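Putative peptide ABC-transport system periplasmic peptide-binding protein (Campylobacter jejuni, PDB 4OEV) binds nickel as the extracytoplasmic solute-binding component of an ABC-type importer, although its family is generally assigned to peptide transport. Local coordinates at residues 393-398 with 427-432; 401-406 with 413-418. All blocks are in the same frame, centred on the assembly; numbering follows the deposited sequence.

Contact 1 of 2, residues 393-398 with 427-432; sequences HTFRVF and KARNTS
One face of the F395 ring carries the guanidinium group of R429, laid almost flat upon it: the two planes are only 12° apart and their centres 3.8 Å. The overlap is nearly centred, because R429 CZ stands above the middle of the ring and just 11° off its normal. NE sits over the backbone side of the phenyl group, 3.5 Å from F395 CD1, while NH2 reaches across to the far end, 3.8 Å from F395 CZ. The aliphatic stem adds to the stack, since R429 CD rests 3.6 Å from F395 CD1.

The shape of R429 explains how two side chains that cross at about a right angle can still present nearly parallel planes. Its CG lies between the backbone N and the carbonyl carbon (chi1 76°), and a bend at chi3 then folds the flat head over onto the phenyl face.

Stacking over a ring leaves the N-H groups of an arginine pointing outward around the rim of the guanidinium, and here those edges are well used. NE forms a salt bridge with D391 and NH2 another with E105, while NH1 donates to the backbone carbonyl of V102. With each of its three nitrogens engaged, the group has little freedom to rotate, and the two carboxylates probably keep its charge well compensated in a buried setting. V102, from helix 101-104, also touches F395. The pair is thus a stacked cation-pi interaction that joins the first turn of helix 395-398 to the C-terminal end of helix 419-429.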
loop_
_atom_site.group_PDB
_atom_site.type_symbol
_atom_site.label_atom_id
_atom_site.label_comp_id
_atom_site.label_asym_id
_atom_site.label_seq_id
_atom_site.Cartn_x
_atom_site.Cartn_y
_atom_site.Cartn_z
ATOM N N HIS A 393 4.803 2.196 -5.014
ATOM C CA HIS A 393 3.564 2.979 -4.908
ATOM C C HIS A 393 3.702 4.316 -5.654
ATOM O O HIS A 393 3.059 5.299 -5.339
ATOM C CB HIS A 393 3.171 3.184 -3.436
ATOM C CG HIS A 393 2.607 1.942 -2.812
ATOM N ND1 HIS A 393 1.680 1.962 -1.792
ATOM C CD2 HIS A 393 2.799 0.633 -3.119
ATOM C CE1 HIS A 393 1.372 0.721 -1.455
ATOM N NE2 HIS A 393 2.010 -0.108 -2.269
ATOM N N THR A 394 4.520 4.357 -6.690
ATOM C CA THR A 394 4.513 5.591 -7.448
ATOM C C THR A 394 4.110 5.336 -8.859
ATOM O O THR A 394 3.294 6.100 -9.407
ATOM C CB THR A 394 5.895 6.363 -7.441
ATOM O OG1 THR A 394 6.927 5.497 -7.908
ATOM C CG2 THR A 394 6.271 6.888 -6.054
ATOM N N PHE A 395 4.630 4.261 -9.475
ATOM C CA PHE A 395 4.275 4.035 -10.859
ATOM C C PHE A 395 2.751 3.787 -11.070
ATOM O O PHE A 395 2.090 4.476 -11.903
ATOM C CB PHE A 395 5.098 2.873 -11.446
ATOM C CG PHE A 395 5.065 2.808 -12.980
ATOM C CD1 PHE A 395 5.939 3.571 -13.720
ATOM C CD2 PHE A 395 4.129 2.004 -13.648
ATOM C CE1 PHE A 395 5.924 3.511 -15.162
ATOM C CE2 PHE A 395 4.076 1.955 -15.079
ATOM C CZ PHE A 395 4.970 2.710 -15.822
ATOM N N ARG A 396 2.156 2.877 -10.319
ATOM C CA ARG A 396 0.723 2.602 -10.556
ATOM C C ARG A 396 -0.139 3.772 -10.077
ATOM O O ARG A 396 -1.339 3.809 -10.397
ATOM C CB ARG A 396 0.251 1.340 -9.814
ATOM C CG ARG A 396 0.712 0.058 -10.554
ATOM C CD ARG A 396 0.571 -1.202 -9.679
ATOM N NE ARG A 396 1.632 -1.221 -8.673
ATOM C CZ ARG A 396 1.853 -2.231 -7.820
ATOM N NH1 ARG A 396 2.864 -2.155 -6.972
ATOM N NH2 ARG A 396 1.084 -3.309 -7.822
ATOM N N VAL A 397 0.461 4.659 -9.289
ATOM C CA VAL A 397 -0.372 5.748 -8.656
ATOM C C VAL A 397 -0.428 7.057 -9.471
ATOM O O VAL A 397 -1.497 7.696 -9.542
ATOM C CB VAL A 397 0.142 6.036 -7.233
ATOM C CG1 VAL A 397 -0.557 7.317 -6.562
ATOM C CG2 VAL A 397 -0.082 4.847 -6.349
ATOM N N PHE A 398 0.701 7.448 -10.071
ATOM C CA PHE A 398 0.867 8.773 -10.719
ATOM C C PHE A 398 1.051 8.691 -12.222
ATOM O O PHE A 398 0.858 9.674 -12.924
ATOM C CB PHE A 398 2.093 9.495 -10.135
ATOM C CG PHE A 398 1.974 9.731 -8.616
ATOM C CD1 PHE A 398 1.074 10.663 -8.133
ATOM C CD2 PHE A 398 2.744 9.004 -7.720
ATOM C CE1 PHE A 398 0.938 10.867 -6.743
ATOM C CE2 PHE A 398 2.618 9.192 -6.345
ATOM C CZ PHE A 398 1.718 10.140 -5.857
ATOM N N LYS A 427 12.265 6.784 -16.326
ATOM C CA LYS A 427 13.728 6.753 -16.240
ATOM C C LYS A 427 14.175 6.174 -14.904
ATOM O O LYS A 427 15.019 5.283 -14.835
ATOM C CB LYS A 427 14.333 8.146 -16.430
ATOM C CG LYS A 427 14.306 8.653 -17.890
ATOM C CD LYS A 427 14.641 10.134 -17.944
ATOM C CE LYS A 427 15.042 10.585 -19.352
ATOM N NZ LYS A 427 14.320 9.868 -20.440
ATOM N N ALA A 428 13.553 6.643 -13.840
ATOM C CA ALA A 428 13.973 6.235 -12.503
ATOM C C ALA A 428 13.956 4.726 -12.292
ATOM O O ALA A 428 14.828 4.188 -11.631
ATOM C CB ALA A 428 13.044 6.921 -11.442
ATOM N N ARG A 429 12.922 4.061 -12.796
ATOM C CA ARG A 429 12.725 2.636 -12.557
ATOM C C ARG A 429 13.597 1.765 -13.473
ATOM O O ARG A 429 13.887 0.586 -13.154
ATOM C CB ARG A 429 11.228 2.274 -12.739
ATOM C CG ARG A 429 10.755 2.196 -14.173
ATOM C CD ARG A 429 9.254 2.280 -14.233
ATOM N NE ARG A 429 8.541 1.308 -13.384
ATOM C CZ ARG A 429 7.801 0.296 -13.873
ATOM N NH1 ARG A 429 7.133 -0.524 -13.068
ATOM N NH2 ARG A 429 7.709 0.104 -15.189
ATOM N N ASN A 430 14.017 2.340 -14.603
ATOM C CA ASN A 430 14.883 1.575 -15.545
ATOM C C ASN A 430 16.348 2.010 -15.582
ATOM O O ASN A 430 17.041 1.748 -16.569
ATOM C CB ASN A 430 14.321 1.657 -16.970
ATOM C CG ASN A 430 12.941 1.025 -17.101
ATOM O OD1 ASN A 430 12.021 1.637 -17.673
ATOM N ND2 ASN A 430 12.761 -0.166 -16.527
ATOM N N THR A 431 16.839 2.656 -14.526
ATOM C CA THR A 431 18.265 3.008 -14.433
ATOM C C THR A 431 18.913 2.309 -13.248
ATOM O O THR A 431 18.391 2.390 -12.126
ATOM C CB THR A 431 18.533 4.501 -14.238
ATOM O OG1 THR A 431 17.948 5.256 -15.315
ATOM C CG2 THR A 431 20.053 4.750 -14.189
ATOM N N SER A 432 20.043 1.643 -13.488
ATOM C CA SER A 432 20.749 0.871 -12.446
ATOM C C SER A 432 21.499 1.710 -11.405
ATOM O O SER A 432 21.469 1.388 -10.219
ATOM C CB SER A 432 21.749 -0.102 -13.097
ATOM O OG SER A 432 21.046 -1.173 -13.701
#

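Contact 2 of 2, residues 401-406 with 413-418; sequences SQDSAL and FGHYHD
An Asx turn in the loop between helices 395-398 and 419-429 provides the anchor for two histidine-carboxylate hydrogen bonds, with D403 at the centre of both. The turn itself is made by D403 OD1, which accepts the backbone N-H of A405 at 3.0 Å. The same oxygen also accepts a hydrogen bond from H415 ND1 at 2.5 Å, short and nearly straight. These two donors approach OD1 from opposite faces of the carboxylate plane, H415 on the syn side and A405 on the anti side. The other oxygen uses its anti lone pair to receive H417 NE2, 2.6 Å from D403 OD2 and again nearly in line.

Both imidazoles meet the carboxylate edge-on, with the acceptor close to the ring plane, yet they are turned differently against it, by 35° for H415 and 63° for H417. D403 reaches between them because its CG is anti to the backbone N (chi1 -172°). Three bonds on one carboxylate fix its rotation, and the histidines on either oxygen would probably favour its charged form.

Beside this cluster, S404 OG lies at the edge of the F413 ring, 3.2 Å from F413 CD1, and A405 CB packs against H415 CE1 at 3.8 Å. The far nitrogen of H415, NE2, is bonded to the backbone carbonyl of S375. G414 pairs through its backbone with L248, just beyond strand 241-246, while farther along Y416 packs on L448 of helix 434-450 and D418 caps the start of helix 419-429.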
loop_
_atom_site.group_PDB
_atom_site.type_symbol
_atom_site.label_atom_id
_atom_site.label_comp_id
_atom_site.label_asym_id
_atom_site.label_seq_id
_atom_site.Cartn_x
_atom_site.Cartn_y
_atom_site.Cartn_z
ATOM N N SER A 401 -0.361 6.021 -17.849
ATOM C CA SER A 401 -0.968 4.796 -18.345
ATOM C C SER A 401 -1.706 4.003 -17.252
ATOM O O SER A 401 -2.360 2.976 -17.523
ATOM C CB SER A 401 0.076 3.869 -19.021
ATOM O OG SER A 401 1.031 3.385 -18.069
ATOM N N GLN A 402 -1.585 4.468 -16.026
ATOM C CA GLN A 402 -2.147 3.777 -14.870
ATOM C C GLN A 402 -3.399 4.480 -14.364
ATOM O O GLN A 402 -3.932 4.133 -13.311
ATOM C CB GLN A 402 -1.058 3.719 -13.791
ATOM C CG GLN A 402 0.191 3.096 -14.339
ATOM C CD GLN A 402 0.002 1.642 -14.638
ATOM O OE1 GLN A 402 -0.418 0.910 -13.758
ATOM N NE2 GLN A 402 0.322 1.188 -15.897
ATOM N N ASP A 403 -3.863 5.467 -15.139
ATOM C CA ASP A 403 -5.174 6.017 -14.993
ATOM C C ASP A 403 -6.208 4.902 -14.971
ATOM O O ASP A 403 -6.256 4.075 -15.890
ATOM C CB ASP A 403 -5.442 7.008 -16.158
ATOM C CG ASP A 403 -6.736 7.813 -15.997
ATOM O OD1 ASP A 403 -7.738 7.328 -15.408
ATOM O OD2 ASP A 403 -6.734 8.958 -16.522
ATOM N N SER A 404 -6.996 4.836 -13.897
ATOM C CA SER A 404 -7.889 3.691 -13.698
ATOM C C SER A 404 -9.124 3.698 -14.567
ATOM O O SER A 404 -9.874 2.691 -14.577
ATOM C CB SER A 404 -8.274 3.564 -12.233
ATOM O OG SER A 404 -9.045 4.661 -11.759
ATOM N N ALA A 405 -9.397 4.817 -15.258
ATOM C CA ALA A 405 -10.515 4.819 -16.205
ATOM C C ALA A 405 -10.119 4.031 -17.461
ATOM O O ALA A 405 -10.984 3.525 -18.170
ATOM C CB ALA A 405 -10.955 6.279 -16.600
ATOM N N LEU A 406 -8.811 3.919 -17.709
ATOM C CA LEU A 406 -8.312 3.176 -18.884
ATOM C C LEU A 406 -7.730 1.780 -18.531
ATOM O O LEU A 406 -7.945 0.780 -19.223
ATOM C CB LEU A 406 -7.236 4.035 -19.518
ATOM C CG LEU A 406 -6.331 3.429 -20.560
ATOM C CD1 LEU A 406 -7.064 3.479 -21.852
ATOM C CD2 LEU A 406 -4.988 4.211 -20.578
ATOM N N PHE A 413 -6.267 7.021 -9.473
ATOM C CA PHE A 413 -7.670 7.175 -9.384
ATOM C C PHE A 413 -8.172 8.600 -9.670
ATOM O O PHE A 413 -9.368 8.747 -9.932
ATOM C CB PHE A 413 -8.168 6.719 -8.004
ATOM C CG PHE A 413 -7.951 5.219 -7.737
ATOM C CD1 PHE A 413 -7.854 4.340 -8.779
ATOM C CD2 PHE A 413 -7.971 4.716 -6.456
ATOM C CE1 PHE A 413 -7.663 2.951 -8.542
ATOM C CE2 PHE A 413 -7.807 3.334 -6.233
ATOM C CZ PHE A 413 -7.662 2.482 -7.261
ATOM N N GLY A 414 -7.270 9.594 -9.589
ATOM C CA GLY A 414 -7.595 10.993 -9.862
ATOM C C GLY A 414 -7.428 11.359 -11.322
ATOM O O GLY A 414 -7.752 12.482 -11.714
ATOM N N HIS A 415 -6.968 10.411 -12.143
ATOM C CA HIS A 415 -6.835 10.652 -13.585
ATOM C C HIS A 415 -5.821 11.722 -13.839
ATOM O O HIS A 415 -6.023 12.647 -14.641
ATOM C CB HIS A 415 -8.183 11.009 -14.192
ATOM C CG HIS A 415 -9.262 10.094 -13.702
ATOM N ND1 HIS A 415 -9.261 8.734 -13.976
ATOM C CD2 HIS A 415 -10.318 10.319 -12.885
ATOM C CE1 HIS A 415 -10.285 8.171 -13.353
ATOM N NE2 HIS A 415 -10.941 9.118 -12.684
ATOM N N TYR A 416 -4.725 11.595 -13.128
ATOM C CA TYR A 416 -3.631 12.585 -13.204
ATOM C C TYR A 416 -2.742 12.306 -14.405
ATOM O O TYR A 416 -2.294 11.187 -14.533
ATOM C CB TYR A 416 -2.810 12.492 -11.945
ATOM C CG TYR A 416 -1.603 13.416 -11.862
ATOM C CD1 TYR A 416 -1.763 14.806 -11.785
ATOM C CD2 TYR A 416 -0.330 12.904 -11.782
ATOM C CE1 TYR A 416 -0.650 15.653 -11.671
ATOM C CE2 TYR A 416 0.776 13.723 -11.649
ATOM C CZ TYR A 416 0.617 15.105 -11.594
ATOM O OH TYR A 416 1.788 15.898 -11.461
ATOM N N HIS A 417 -2.496 13.286 -15.277
ATOM C CA HIS A 417 -1.607 13.077 -16.458
ATOM C C HIS A 417 -0.564 14.173 -16.496
ATOM O O HIS A 417 -0.894 15.329 -16.780
ATOM C CB HIS A 417 -2.422 13.087 -17.748
ATOM C CG HIS A 417 -3.372 11.939 -17.871
ATOM N ND1 HIS A 417 -3.303 11.016 -18.905
ATOM C CD2 HIS A 417 -4.411 11.557 -17.095
ATOM C CE1 HIS A 417 -4.263 10.122 -18.750
ATOM N NE2 HIS A 417 -4.945 10.422 -17.653
ATOM N N ASP A 418 0.686 13.859 -16.189
ATOM C CA ASP A 418 1.782 14.856 -16.237
ATOM C C ASP A 418 2.970 14.297 -16.969
ATOM O O ASP A 418 3.462 13.205 -16.608
ATOM C CB ASP A 418 2.228 15.263 -14.845
ATOM C CG ASP A 418 3.250 16.368 -14.854
ATOM O OD1 ASP A 418 4.482 16.110 -14.869
ATOM O OD2 ASP A 418 2.816 17.548 -14.859
#

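Followed from the N terminus, the chain reaches helix 395-398 late, after most of the fold has been built, then passes through 401-406, turns back through 413-418 and continues into helix 419-429. Contact 2 closes the short inner loop, with six residues between its segments; contact 1 closes the larger one around it, spanning 28 residues, so the two nest without crossing. Their centres are about 15 Å apart, but they meet where Q402 CG packs 3.4 Å from F395 O and where Y416 CD2 lies 3.6 Å from F398 O. Contact 1 ties helix 395-398 to the C-terminal end of helix 419-429, and contact 2 organises the irregular chain linking these helices.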